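PDB 1RC6: (S)-ureidoglycine aminohydrolase from Escherichia coli, which catalyses the manganese-dependent hydrolysis of (S)-ureidoglycine to (S)-ureidoglycolate and ammonia in the allantoin degradation pathway. Local coordinates for residues A[13-18]-A[219-224]; A[92-97]-A[107-112]; A[99-104]-A[144-149]; A[202-207]-A[228-233]. All coordinates share one frame; numbering follows the deposited sequence.

Contact 1. Residues A[13-18]-A[219-224]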
loop_
_atom_site.group_PDB
_atom_site.type_symbol
_atom_site.label_atom_id
_atom_site.label_comp_id
_atom_site.label_asym_id
_atom_site.label_seq_id
_atom_site.Cartn_x
_atom_site.Cartn_y
_atom_site.Cartn_z
ATOM N N ASP A 13 -3.122 -21.460 14.422
ATOM C CA ASP A 13 -1.803 -21.924 14.843
ATOM C C ASP A 13 -1.074 -22.507 13.640
ATOM O O ASP A 13 0.155 -22.481 13.568
ATOM C CB ASP A 13 -1.927 -22.989 15.947
ATOM C CG ASP A 13 -2.677 -22.482 17.183
ATOM O OD1 ASP A 13 -2.383 -21.361 17.654
ATOM O OD2 ASP A 13 -3.552 -23.216 17.691
ATOM N N LEU A 14 -1.846 -23.038 12.700
ATOM C CA LEU A 14 -1.292 -23.621 11.485
ATOM C C LEU A 14 -0.618 -22.523 10.668
ATOM O O LEU A 14 0.520 -22.666 10.214
ATOM C CB LEU A 14 -2.407 -24.271 10.653
ATOM C CG LEU A 14 -2.924 -25.671 11.009
ATOM C CD1 LEU A 14 -3.259 -25.779 12.488
ATOM C CD2 LEU A 14 -4.151 -25.964 10.160
ATOM N N LEU A 15 -1.333 -21.418 10.502
ATOM C CA LEU A 15 -0.834 -20.290 9.735
ATOM C C LEU A 15 0.160 -19.411 10.501
ATOM O O LEU A 15 0.600 -18.377 9.991
ATOM C CB LEU A 15 -2.017 -19.456 9.238
ATOM C CG LEU A 15 -3.005 -20.269 8.391
ATOM C CD1 LEU A 15 -4.174 -19.398 7.950
ATOM C CD2 LEU A 15 -2.276 -20.846 7.190
ATOM N N ALA A 16 0.528 -19.830 11.712
ATOM C CA ALA A 16 1.480 -19.073 12.530
ATOM C C ALA A 16 2.910 -19.222 12.002
ATOM O O ALA A 16 3.341 -20.328 11.667
ATOM C CB ALA A 16 1.410 -19.537 13.985
ATOM N N ASN A 17 3.629 -18.101 11.929
ATOM C CA ASN A 17 5.014 -18.069 11.458
ATOM C C ASN A 17 5.163 -18.295 9.956
ATOM O O ASN A 17 5.573 -19.372 9.526
ATOM C CB ASN A 17 5.865 -19.117 12.186
ATOM C CG ASN A 17 5.768 -19.008 13.689
ATOM O OD1 ASN A 17 5.938 -17.927 14.257
ATOM N ND2 ASN A 17 5.505 -20.133 14.347
ATOM N N ARG A 18 4.838 -17.286 9.159
ATOM C CA ARG A 18 4.971 -17.410 7.713
ATOM C C ARG A 18 5.928 -16.351 7.148
ATOM O O ARG A 18 6.331 -16.414 5.982
ATOM C CB ARG A 18 3.594 -17.317 7.053
ATOM C CG ARG A 18 2.746 -18.553 7.293
ATOM C CD ARG A 18 1.363 -18.443 6.678
ATOM N NE ARG A 18 0.526 -17.457 7.359
ATOM C CZ ARG A 18 0.290 -16.228 6.911
ATOM N NH1 ARG A 18 0.824 -15.818 5.765
ATOM N NH2 ARG A 18 -0.479 -15.405 7.615
ATOM N N TRP A 219 4.169 -22.220 -2.623
ATOM C CA TRP A 219 2.856 -21.747 -2.242
ATOM C C TRP A 219 2.853 -21.298 -0.797
ATOM O O TRP A 219 3.391 -21.981 0.080
ATOM C CB TRP A 219 1.816 -22.841 -2.456
ATOM C CG TRP A 219 1.760 -23.289 -3.866
ATOM C CD1 TRP A 219 2.508 -24.270 -4.446
ATOM C CD2 TRP A 219 0.944 -22.736 -4.903
ATOM N NE1 TRP A 219 2.209 -24.361 -5.783
ATOM C CE2 TRP A 219 1.253 -23.430 -6.089
ATOM C CE3 TRP A 219 -0.014 -21.714 -4.943
ATOM C CZ2 TRP A 219 0.632 -23.142 -7.307
ATOM C CZ3 TRP A 219 -0.631 -21.426 -6.155
ATOM C CH2 TRP A 219 -0.304 -22.138 -7.321
ATOM N N ILE A 220 2.256 -20.138 -0.552
ATOM C CA ILE A 220 2.191 -19.597 0.791
ATOM C C ILE A 220 0.800 -19.089 1.077
ATOM O O ILE A 220 0.304 -18.198 0.393
ATOM C CB ILE A 220 3.167 -18.415 0.985
ATOM C CG1 ILE A 220 4.606 -18.854 0.716
ATOM C CG2 ILE A 220 3.048 -17.883 2.410
ATOM C CD1 ILE A 220 5.135 -19.868 1.710
ATOM N N PRO A 221 0.134 -19.664 2.078
ATOM C CA PRO A 221 -1.203 -19.134 2.332
ATOM C C PRO A 221 -1.056 -17.657 2.701
ATOM O O PRO A 221 -0.164 -17.271 3.462
ATOM C CB PRO A 221 -1.717 -20.005 3.484
ATOM C CG PRO A 221 -0.457 -20.501 4.151
ATOM C CD PRO A 221 0.470 -20.764 2.994
ATOM N N VAL A 222 -1.917 -16.831 2.128
ATOM C CA VAL A 222 -1.877 -15.408 2.376
ATOM C C VAL A 222 -3.232 -14.986 2.907
ATOM O O VAL A 222 -4.246 -15.599 2.577
ATOM C CB VAL A 222 -1.567 -14.671 1.078
ATOM C CG1 VAL A 222 -1.778 -13.198 1.254
ATOM C CG2 VAL A 222 -0.140 -14.941 0.673
ATOM N N LYS A 223 -3.265 -13.950 3.731
ATOM C CA LYS A 223 -4.542 -13.524 4.266
ATOM C C LYS A 223 -4.579 -12.078 4.704
ATOM O O LYS A 223 -3.553 -11.419 4.816
ATOM C CB LYS A 223 -4.935 -14.417 5.437
ATOM C CG LYS A 223 -4.066 -14.248 6.673
ATOM C CD LYS A 223 -4.283 -15.403 7.649
ATOM C CE LYS A 223 -3.672 -15.121 9.011
ATOM N NZ LYS A 223 -4.409 -14.036 9.709
ATOM N N LYS A 224 -5.789 -11.600 4.946
ATOM C CA LYS A 224 -6.018 -10.238 5.387
ATOM C C LYS A 224 -4.996 -9.870 6.450
ATOM O O LYS A 224 -4.804 -10.614 7.408
ATOM C CB LYS A 224 -7.435 -10.130 5.939
ATOM C CG LYS A 224 -7.788 -8.830 6.608
ATOM C CD LYS A 224 -9.307 -8.717 6.686
ATOM C CE LYS A 224 -9.753 -7.578 7.581
ATOM N NZ LYS A 224 -9.441 -7.855 9.016
#
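Leu15 and Arg18 both press on Pro221, the leucine with one methyl and the arginine with the methylene next to its guanidinium. Leu15 CG sits beside its own backbone N, anti to the carbonyl carbon (chi1 -57°), which directs the branch at the strand. There the two methyls part: CD2 lies 3.6 Å from Pro221 CG and also borders CB of that ring, while CD1 is 4.0 Å from Lys223 CD. Arg18 CD meets the same ring carbon, 3.7 Å from Pro221 CG. All of this joins the turn after the short N-terminal helix 11-14 to strand 219-223, an outermost strand of a four-stranded antiparallel sheet in the C-terminal cupin domain. The arginine chain runs straight through chi2 and then bends at chi3 (-69°). The bend lets NE turn back to its own turn, where it donates to a lone pair of Leu15 O at 2.8 Å, in the carbonyl plane but tilted from the guanidinium plane. Arg18 NH1 comes within 2.9 Å of Pro221 O, at an angle too poor for a hydrogen bond; its salt-bridge partner is Asp226, whose OD1 also accepts from Lys223 N. Finally, Lys223 crosses the arginine at about a right angle and puts CE 3.5 Å from Arg18 NH2, while the like-charged Lys223 NZ and Arg18 NH2 stay 4.7 Å apart.

Contact 2. Residues A[92-97]-A[107-112]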
loop_
_atom_site.group_PDB
_atom_site.type_symbol
_atom_site.label_atom_id
_atom_site.label_comp_id
_atom_site.label_asym_id
_atom_site.label_seq_id
_atom_site.Cartn_x
_atom_site.Cartn_y
_atom_site.Cartn_z
ATOM N N ILE A 92 -10.816 9.048 8.865
ATOM C CA ILE A 92 -9.762 9.983 9.201
ATOM C C ILE A 92 -9.999 11.315 8.511
ATOM O O ILE A 92 -10.899 11.461 7.683
ATOM C CB ILE A 92 -8.376 9.456 8.757
ATOM C CG1 ILE A 92 -8.249 9.544 7.242
ATOM C CG2 ILE A 92 -8.198 8.010 9.182
ATOM C CD1 ILE A 92 -6.843 9.846 6.801
ATOM N N THR A 93 -9.169 12.286 8.854
ATOM C CA THR A 93 -9.261 13.608 8.278
ATOM C C THR A 93 -7.875 13.959 7.788
ATOM O O THR A 93 -6.960 14.188 8.574
ATOM C CB THR A 93 -9.721 14.638 9.331
ATOM O OG1 THR A 93 -11.042 14.308 9.756
ATOM C CG2 THR A 93 -9.714 16.048 8.757
ATOM N N ALA A 94 -7.719 13.987 6.478
ATOM C CA ALA A 94 -6.429 14.302 5.895
ATOM C C ALA A 94 -6.403 15.743 5.439
ATOM O O ALA A 94 -7.447 16.342 5.170
ATOM C CB ALA A 94 -6.157 13.385 4.719
ATOM N N LYS A 95 -5.203 16.292 5.347
ATOM C CA LYS A 95 -5.039 17.659 4.905
ATOM C C LYS A 95 -3.794 17.817 4.055
ATOM O O LYS A 95 -2.728 17.310 4.390
ATOM C CB LYS A 95 -4.982 18.600 6.107
ATOM C CG LYS A 95 -6.288 18.685 6.880
ATOM C CD LYS A 95 -6.244 19.756 7.970
ATOM C CE LYS A 95 -7.630 19.989 8.555
ATOM N NZ LYS A 95 -7.666 21.185 9.429
ATOM N N ALA A 96 -3.950 18.521 2.940
ATOM C CA ALA A 96 -2.851 18.782 2.011
ATOM C C ALA A 96 -3.247 19.887 1.033
ATOM O O ALA A 96 -4.429 20.064 0.726
ATOM C CB ALA A 96 -2.481 17.511 1.238
ATOM N N GLU A 97 -2.244 20.618 0.556
ATOM C CA GLU A 97 -2.453 21.707 -0.382
ATOM C C GLU A 97 -3.649 22.581 0.024
ATOM O O GLU A 97 -4.512 22.909 -0.794
ATOM C CB GLU A 97 -2.643 21.146 -1.795
ATOM C CG GLU A 97 -1.475 20.280 -2.247
ATOM C CD GLU A 97 -1.455 20.029 -3.738
ATOM O OE1 GLU A 97 -2.524 19.789 -4.325
ATOM O OE2 GLU A 97 -0.363 20.051 -4.328
ATOM N N GLY A 107 -11.188 5.328 1.290
ATOM C CA GLY A 107 -10.798 6.679 0.941
ATOM C C GLY A 107 -9.302 6.736 0.711
ATOM O O GLY A 107 -8.547 6.079 1.424
ATOM N N TYR A 108 -8.862 7.507 -0.281
ATOM C CA TYR A 108 -7.447 7.611 -0.561
ATOM C C TYR A 108 -7.031 9.036 -0.866
ATOM O O TYR A 108 -7.862 9.880 -1.236
ATOM C CB TYR A 108 -7.065 6.717 -1.736
ATOM C CG TYR A 108 -7.588 7.166 -3.091
ATOM C CD1 TYR A 108 -8.885 6.861 -3.504
ATOM C CD2 TYR A 108 -6.763 7.856 -3.979
ATOM C CE1 TYR A 108 -9.344 7.227 -4.774
ATOM C CE2 TYR A 108 -7.206 8.222 -5.241
ATOM C CZ TYR A 108 -8.498 7.904 -5.637
ATOM O OH TYR A 108 -8.916 8.251 -6.909
ATOM N N LEU A 109 -5.735 9.300 -0.713
ATOM C CA LEU A 109 -5.177 10.610 -0.985
ATOM C C LEU A 109 -3.739 10.539 -1.493
ATOM O O LEU A 109 -2.854 10.012 -0.814
ATOM C CB LEU A 109 -5.203 11.486 0.268
ATOM C CG LEU A 109 -4.414 12.792 0.104
ATOM C CD1 LEU A 109 -5.041 13.645 -0.981
ATOM C CD2 LEU A 109 -4.385 13.545 1.414
ATOM N N TYR A 110 -3.515 11.082 -2.687
ATOM C CA TYR A 110 -2.184 11.140 -3.276
ATOM C C TYR A 110 -1.692 12.583 -3.236
ATOM O O TYR A 110 -2.449 13.513 -3.491
ATOM C CB TYR A 110 -2.193 10.653 -4.734
ATOM C CG TYR A 110 -0.907 11.001 -5.464
ATOM C CD1 TYR A 110 -0.714 12.265 -6.003
ATOM C CD2 TYR A 110 0.165 10.104 -5.505
ATOM C CE1 TYR A 110 0.514 12.641 -6.550
ATOM C CE2 TYR A 110 1.393 10.467 -6.052
ATOM C CZ TYR A 110 1.561 11.742 -6.567
ATOM O OH TYR A 110 2.779 12.132 -7.069
ATOM N N CYS A 111 -0.422 12.769 -2.918
ATOM C CA CYS A 111 0.163 14.102 -2.882
ATOM C C CYS A 111 1.414 14.179 -3.746
ATOM O O CYS A 111 2.342 13.384 -3.584
ATOM C CB CYS A 111 0.547 14.503 -1.456
ATOM S SG CYS A 111 -0.837 14.848 -0.352
ATOM N N PRO A 112 1.456 15.142 -4.683
ATOM C CA PRO A 112 2.637 15.275 -5.537
ATOM C C PRO A 112 3.787 15.697 -4.646
ATOM O O PRO A 112 3.588 16.024 -3.485
ATOM C CB PRO A 112 2.233 16.372 -6.517
ATOM C CG PRO A 112 1.325 17.236 -5.679
ATOM C CD PRO A 112 0.466 16.190 -4.998
#
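Glu97 OE2 is hydrogen-bonded to Ser115 OG, and the same oxygen rests 3.5 Å from Pro112 CG. Glutamate and proline reach for each other from opposite directions, the acid on a chain extended beyond CG, and this one carboxylate oxygen lies against the proline ring just beyond the ends of both strands. Further back the contact is purely apolar. Leu109 carries its CG anti to the backbone N (chi1 170°), and its CD2 fits against two alanines: Ala94 CB is 3.8 Å away and Ala96 CB 4.4 Å. The methyl of Ala96 also meets Cys111 SG at 3.5 Å, the thiol having turned beside its own backbone N. Small residues on one strand thus face the larger Leu109 and Cys111 on the other. Strands 92-96 and 107-111 run nearly parallel, 17° apart with axes 9.0 Å apart at closest approach, a separation that belongs to layers packed face to face in the N-terminal cupin domain. Strand 91-96 is the middle of a three-stranded sheet, between 99-104 and 118-121, whereas 107-111 lies between 81-89 and 147-150 in the six-stranded one, with Leu146 touching both Glu97 and Leu109.

Contact 3. Residues A[99-104]-A[144-149]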
loop_
_atom_site.group_PDB
_atom_site.type_symbol
_atom_site.label_atom_id
_atom_site.label_comp_id
_atom_site.label_asym_id
_atom_site.label_seq_id
_atom_site.Cartn_x
_atom_site.Cartn_y
_atom_site.Cartn_z
ATOM N N LYS A 99 -6.348 21.986 1.369
ATOM C CA LYS A 99 -7.693 21.421 1.400
ATOM C C LYS A 99 -7.837 20.435 2.543
ATOM O O LYS A 99 -6.870 20.139 3.243
ATOM C CB LYS A 99 -8.012 20.726 0.082
ATOM C CG LYS A 99 -7.700 21.556 -1.147
ATOM C CD LYS A 99 -7.916 20.738 -2.399
ATOM C CE LYS A 99 -7.176 21.327 -3.587
ATOM N NZ LYS A 99 -7.267 20.407 -4.769
ATOM N N THR A 100 -9.052 19.929 2.729
ATOM C CA THR A 100 -9.349 18.963 3.788
ATOM C C THR A 100 -10.152 17.822 3.194
ATOM O O THR A 100 -11.030 18.051 2.378
ATOM C CB THR A 100 -10.191 19.592 4.922
ATOM O OG1 THR A 100 -9.383 20.503 5.673
ATOM C CG2 THR A 100 -10.718 18.517 5.857
ATOM N N PHE A 101 -9.858 16.592 3.603
ATOM C CA PHE A 101 -10.587 15.448 3.081
ATOM C C PHE A 101 -11.073 14.546 4.207
ATOM O O PHE A 101 -10.313 14.196 5.108
ATOM C CB PHE A 101 -9.699 14.651 2.127
ATOM C CG PHE A 101 -9.019 15.495 1.082
ATOM C CD1 PHE A 101 -7.855 16.185 1.379
ATOM C CD2 PHE A 101 -9.559 15.612 -0.196
ATOM C CE1 PHE A 101 -7.227 16.984 0.414
ATOM C CE2 PHE A 101 -8.955 16.400 -1.162
ATOM C CZ PHE A 101 -7.780 17.091 -0.856
ATOM N N ALA A 102 -12.351 14.192 4.157
ATOM C CA ALA A 102 -12.935 13.321 5.161
ATOM C C ALA A 102 -12.913 11.947 4.518
ATOM O O ALA A 102 -13.790 11.605 3.721
ATOM C CB ALA A 102 -14.367 13.748 5.473
ATOM N N LEU A 103 -11.902 11.162 4.865
ATOM C CA LEU A 103 -11.757 9.841 4.290
ATOM C C LEU A 103 -12.345 8.724 5.135
ATOM O O LEU A 103 -12.077 8.612 6.332
ATOM C CB LEU A 103 -10.278 9.571 4.017
ATOM C CG LEU A 103 -9.611 10.644 3.148
ATOM C CD1 LEU A 103 -8.115 10.377 3.055
ATOM C CD2 LEU A 103 -10.247 10.669 1.774
ATOM N N SER A 104 -13.158 7.897 4.491
ATOM C CA SER A 104 -13.779 6.759 5.149
ATOM C C SER A 104 -13.111 5.536 4.522
ATOM O O SER A 104 -12.205 5.681 3.701
ATOM C CB SER A 104 -15.279 6.732 4.856
ATOM O OG SER A 104 -15.512 6.352 3.504
ATOM N N PRO A 144 2.796 15.841 -11.773
ATOM C CA PRO A 144 1.648 15.146 -11.187
ATOM C C PRO A 144 0.811 16.140 -10.389
ATOM O O PRO A 144 1.119 17.330 -10.356
ATOM C CB PRO A 144 2.308 14.105 -10.306
ATOM C CG PRO A 144 3.454 14.895 -9.733
ATOM C CD PRO A 144 3.996 15.681 -10.929
ATOM N N TRP A 145 -0.242 15.656 -9.745
ATOM C CA TRP A 145 -1.089 16.535 -8.951
ATOM C C TRP A 145 -1.909 15.780 -7.903
ATOM O O TRP A 145 -2.142 14.575 -8.019
ATOM C CB TRP A 145 -2.023 17.326 -9.864
ATOM C CG TRP A 145 -2.878 16.464 -10.712
ATOM C CD1 TRP A 145 -4.097 15.932 -10.389
ATOM C CD2 TRP A 145 -2.563 15.990 -12.028
ATOM N NE1 TRP A 145 -4.563 15.155 -11.429
ATOM C CE2 TRP A 145 -3.643 15.173 -12.448
ATOM C CE3 TRP A 145 -1.470 16.176 -12.891
ATOM C CZ2 TRP A 145 -3.668 14.540 -13.705
ATOM C CZ3 TRP A 145 -1.490 15.550 -14.138
ATOM C CH2 TRP A 145 -2.587 14.740 -14.534
ATOM N N LEU A 146 -2.338 16.515 -6.883
ATOM C CA LEU A 146 -3.125 15.959 -5.796
ATOM C C LEU A 146 -4.323 15.209 -6.344
ATOM O O LEU A 146 -5.018 15.696 -7.227
ATOM C CB LEU A 146 -3.578 17.101 -4.877
ATOM C CG LEU A 146 -4.624 17.052 -3.744
ATOM C CD1 LEU A 146 -5.459 15.794 -3.764
ATOM C CD2 LEU A 146 -3.911 17.198 -2.432
ATOM N N VAL A 147 -4.546 14.008 -5.833
ATOM C CA VAL A 147 -5.694 13.212 -6.236
ATOM C C VAL A 147 -6.275 12.614 -4.963
ATOM O O VAL A 147 -5.536 12.175 -4.089
ATOM C CB VAL A 147 -5.304 12.075 -7.187
ATOM C CG1 VAL A 147 -6.536 11.269 -7.562
ATOM C CG2 VAL A 147 -4.649 12.642 -8.417
ATOM N N SER A 148 -7.597 12.610 -4.854
ATOM C CA SER A 148 -8.250 12.063 -3.679
ATOM C C SER A 148 -9.642 11.535 -4.027
ATOM O O SER A 148 -10.278 12.015 -4.955
ATOM C CB SER A 148 -8.339 13.139 -2.600
ATOM O OG SER A 148 -8.892 12.607 -1.407
ATOM N N GLY A 149 -10.106 10.535 -3.293
ATOM C CA GLY A 149 -11.417 9.975 -3.562
ATOM C C GLY A 149 -11.640 8.709 -2.757
ATOM O O GLY A 149 -10.981 8.489 -1.729
#
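Strands 99-104 and 147-149 pass each other at 41°, with axes 8.6 Å apart at closest approach, too far for backbone pairing, and it is side chains that span the gap. Phe101 does most of the spanning. Its CG stands anti to the carbonyl carbon, beside the backbone N (chi1 -50°), which carries the ring out across the gap, and the CD2-CE2 side lies along Ser148: CD2 is 3.3 Å from Ser148 OG and CE2 is 3.6 Å from Ser148 CB. At the far corner of the ring, Phe101 CZ meets Leu146 CD1 at 3.9 Å, phenylalanine and leucine coming from opposite directions. Both partners approach the ring obliquely. Each strand is outermost in its sheet, 99-104 in the three-stranded one and 147-150 in the six-stranded one, so the contact joins the margins of two β-layers in the N-terminal half of this two-cupin protein. Ser148 places OG anti to its backbone N (chi1 -176°), and although the hydroxyl lies close to the aromatic carbons its hydrogen bond goes to Tyr108 O on the adjoining strand 107-111. Leu103 adds a looser contact, its CD2 4.0 Å from Ser148 OG and 4.2 Å from Gly149 O. At the other end the extended Lys99 brings just its tip near the leucine, NZ 4.4 Å from Leu146 CG.

Contact 4. Residues A[202-207]-A[228-233]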
loop_
_atom_site.group_PDB
_atom_site.type_symbol
_atom_site.label_atom_id
_atom_site.label_comp_id
_atom_site.label_asym_id
_atom_site.label_seq_id
_atom_site.Cartn_x
_atom_site.Cartn_y
_atom_site.Cartn_z
ATOM N N HIS A 202 6.844 -4.420 -6.310
ATOM C CA HIS A 202 5.454 -4.331 -5.913
ATOM C C HIS A 202 5.404 -4.442 -4.403
ATOM O O HIS A 202 6.238 -5.108 -3.796
ATOM C CB HIS A 202 4.620 -5.461 -6.537
ATOM C CG HIS A 202 4.375 -5.295 -8.002
ATOM N ND1 HIS A 202 3.865 -4.133 -8.545
ATOM C CD2 HIS A 202 4.571 -6.139 -9.042
ATOM C CE1 HIS A 202 3.760 -4.269 -9.855
ATOM N NE2 HIS A 202 4.181 -5.476 -10.183
ATOM N N GLY A 203 4.437 -3.765 -3.802
ATOM C CA GLY A 203 4.267 -3.827 -2.368
ATOM C C GLY A 203 2.789 -4.097 -2.195
ATOM O O GLY A 203 1.972 -3.250 -2.529
ATOM N N ALA A 204 2.418 -5.268 -1.701
ATOM C CA ALA A 204 1.004 -5.543 -1.555
ATOM C C ALA A 204 0.608 -5.812 -0.126
ATOM O O ALA A 204 1.329 -6.473 0.625
ATOM C CB ALA A 204 0.614 -6.710 -2.424
ATOM N N TYR A 205 -0.541 -5.270 0.247
ATOM C CA TYR A 205 -1.106 -5.460 1.569
ATOM C C TYR A 205 -2.455 -6.113 1.317
ATOM O O TYR A 205 -3.293 -5.558 0.603
ATOM C CB TYR A 205 -1.323 -4.131 2.279
ATOM C CG TYR A 205 -1.969 -4.283 3.635
ATOM C CD1 TYR A 205 -1.234 -4.745 4.731
ATOM C CD2 TYR A 205 -3.317 -3.974 3.830
ATOM C CE1 TYR A 205 -1.826 -4.891 5.989
ATOM C CE2 TYR A 205 -3.917 -4.117 5.083
ATOM C CZ TYR A 205 -3.166 -4.574 6.158
ATOM O OH TYR A 205 -3.756 -4.710 7.401
ATOM N N ILE A 206 -2.658 -7.297 1.887
ATOM C CA ILE A 206 -3.907 -8.020 1.707
ATOM C C ILE A 206 -5.014 -7.343 2.486
ATOM O O ILE A 206 -5.024 -7.368 3.717
ATOM C CB ILE A 206 -3.776 -9.445 2.196
ATOM C CG1 ILE A 206 -2.548 -10.084 1.550
ATOM C CG2 ILE A 206 -5.043 -10.219 1.869
ATOM C CD1 ILE A 206 -2.602 -10.127 0.044
ATOM N N LEU A 207 -5.946 -6.743 1.753
ATOM C CA LEU A 207 -7.066 -6.018 2.346
ATOM C C LEU A 207 -8.156 -6.883 2.953
ATOM O O LEU A 207 -8.748 -6.527 3.974
ATOM C CB LEU A 207 -7.691 -5.099 1.305
ATOM C CG LEU A 207 -6.840 -3.896 0.939
ATOM C CD1 LEU A 207 -7.507 -3.132 -0.182
ATOM C CD2 LEU A 207 -6.668 -3.019 2.169
ATOM N N ILE A 228 3.202 -8.198 1.313
ATOM C CA ILE A 228 4.136 -8.908 0.469
ATOM C C ILE A 228 4.981 -7.989 -0.390
ATOM O O ILE A 228 4.452 -7.123 -1.090
ATOM C CB ILE A 228 3.395 -9.853 -0.476
ATOM C CG1 ILE A 228 2.379 -10.673 0.304
ATOM C CG2 ILE A 228 4.387 -10.751 -1.195
ATOM C CD1 ILE A 228 1.478 -11.482 -0.583
ATOM N N PHE A 229 6.293 -8.186 -0.340
ATOM C CA PHE A 229 7.198 -7.403 -1.165
ATOM C C PHE A 229 7.694 -8.244 -2.333
ATOM O O PHE A 229 8.452 -9.187 -2.142
ATOM C CB PHE A 229 8.414 -6.921 -0.382
ATOM C CG PHE A 229 9.466 -6.309 -1.254
ATOM C CD1 PHE A 229 10.716 -6.903 -1.383
ATOM C CD2 PHE A 229 9.195 -5.145 -1.978
ATOM C CE1 PHE A 229 11.690 -6.343 -2.222
ATOM C CE2 PHE A 229 10.150 -4.581 -2.815
ATOM C CZ PHE A 229 11.400 -5.178 -2.939
ATOM N N MET A 230 7.264 -7.892 -3.535
ATOM C CA MET A 230 7.655 -8.601 -4.743
ATOM C C MET A 230 8.755 -7.775 -5.403
ATOM O O MET A 230 8.490 -6.721 -5.985
ATOM C CB MET A 230 6.448 -8.715 -5.673
ATOM C CG MET A 230 5.205 -9.355 -5.050
ATOM S SD MET A 230 3.703 -9.059 -6.058
ATOM C CE MET A 230 2.398 -9.280 -4.860
ATOM N N GLY A 231 9.990 -8.249 -5.310
ATOM C CA GLY A 231 11.109 -7.522 -5.884
ATOM C C GLY A 231 11.181 -7.455 -7.400
ATOM O O GLY A 231 10.382 -8.066 -8.112
ATOM N N ALA A 232 12.153 -6.698 -7.896
ATOM C CA ALA A 232 12.350 -6.543 -9.332
ATOM C C ALA A 232 12.847 -7.853 -9.956
ATOM O O ALA A 232 13.801 -8.478 -9.465
ATOM C CB ALA A 232 13.341 -5.416 -9.602
ATOM N N TYR A 233 12.189 -8.254 -11.041
ATOM C CA TYR A 233 12.518 -9.477 -11.753
ATOM C C TYR A 233 12.083 -10.693 -10.944
ATOM O O TYR A 233 12.895 -11.547 -10.613
ATOM C CB TYR A 233 14.018 -9.551 -12.019
ATOM C CG TYR A 233 14.561 -8.438 -12.885
ATOM C CD1 TYR A 233 14.406 -8.455 -14.273
ATOM C CD2 TYR A 233 15.264 -7.382 -12.316
ATOM C CE1 TYR A 233 14.945 -7.448 -15.072
ATOM C CE2 TYR A 233 15.804 -6.369 -13.095
ATOM C CZ TYR A 233 15.649 -6.399 -14.472
ATOM O OH TYR A 233 16.209 -5.376 -15.221
#
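His202 and Met230 face each other as a hydrogen-bonded pair in the antiparallel sheet of the C-terminal cupin domain, where His202 is, by similarity, a manganese ligand. Both side chains leave the sheet on the same face. Met230, extended beyond CG, lays its sulfur against the root of the histidine, SD 3.7 Å from His202 CB; seen from the imidazole the sulfur is oblique, 5.1 Å from the ring centroid. The methionine then runs on along the strands until CE touches Ala204 CB at 4.0 Å. His202 ND1 is hydrogen-bonded to Ser252 O of strand 247-254, and the rings of Tyr251 and of His198, another predicted ligand, meet the imidazole edge-to-face. Ser252 O and the Tyr251 ring, outside the predicted ligand set, probably help to orient the imidazole, though the histidine is poorly ordered in the model. Ile228 shares the face with Ala204 and meets Ile206 through their CD1 methyls. Phe229, beside Gly203, points to the opposite face; with CG anti to its backbone N (chi1 171°), it brings CD2 to 3.5 Å from His202 O. Four backbone hydrogen bonds bind the strands, two per hydrogen-bonded pair, and the straightest is Ala204 N to Ile228 O, 2.8 Å long with 174° at the hydrogen.

In the fold
Contacts 2 and 3 form one unit: their centres lie about 4 Å apart, their segments alternate along the chain, and strands 91-96 and 99-104 pair in one sheet while 107-111 and 147-150 pair in another. Together they join two layers of the N-terminal cupin domain. Contacts 1 and 4 belong to the C-terminal half, centres about 16 Å apart, and meet where Val222 packs on Ile206; strands 219-223 and 227-230 are consecutive. The two pairs lie on opposite sides of the chain's centre. Contact 1 closes a loop of 200 residues that encloses contacts 2 and 3, and through it the N-terminal tail packs on the C-terminal domain, whose predicted manganese site includes His202 of contact 4.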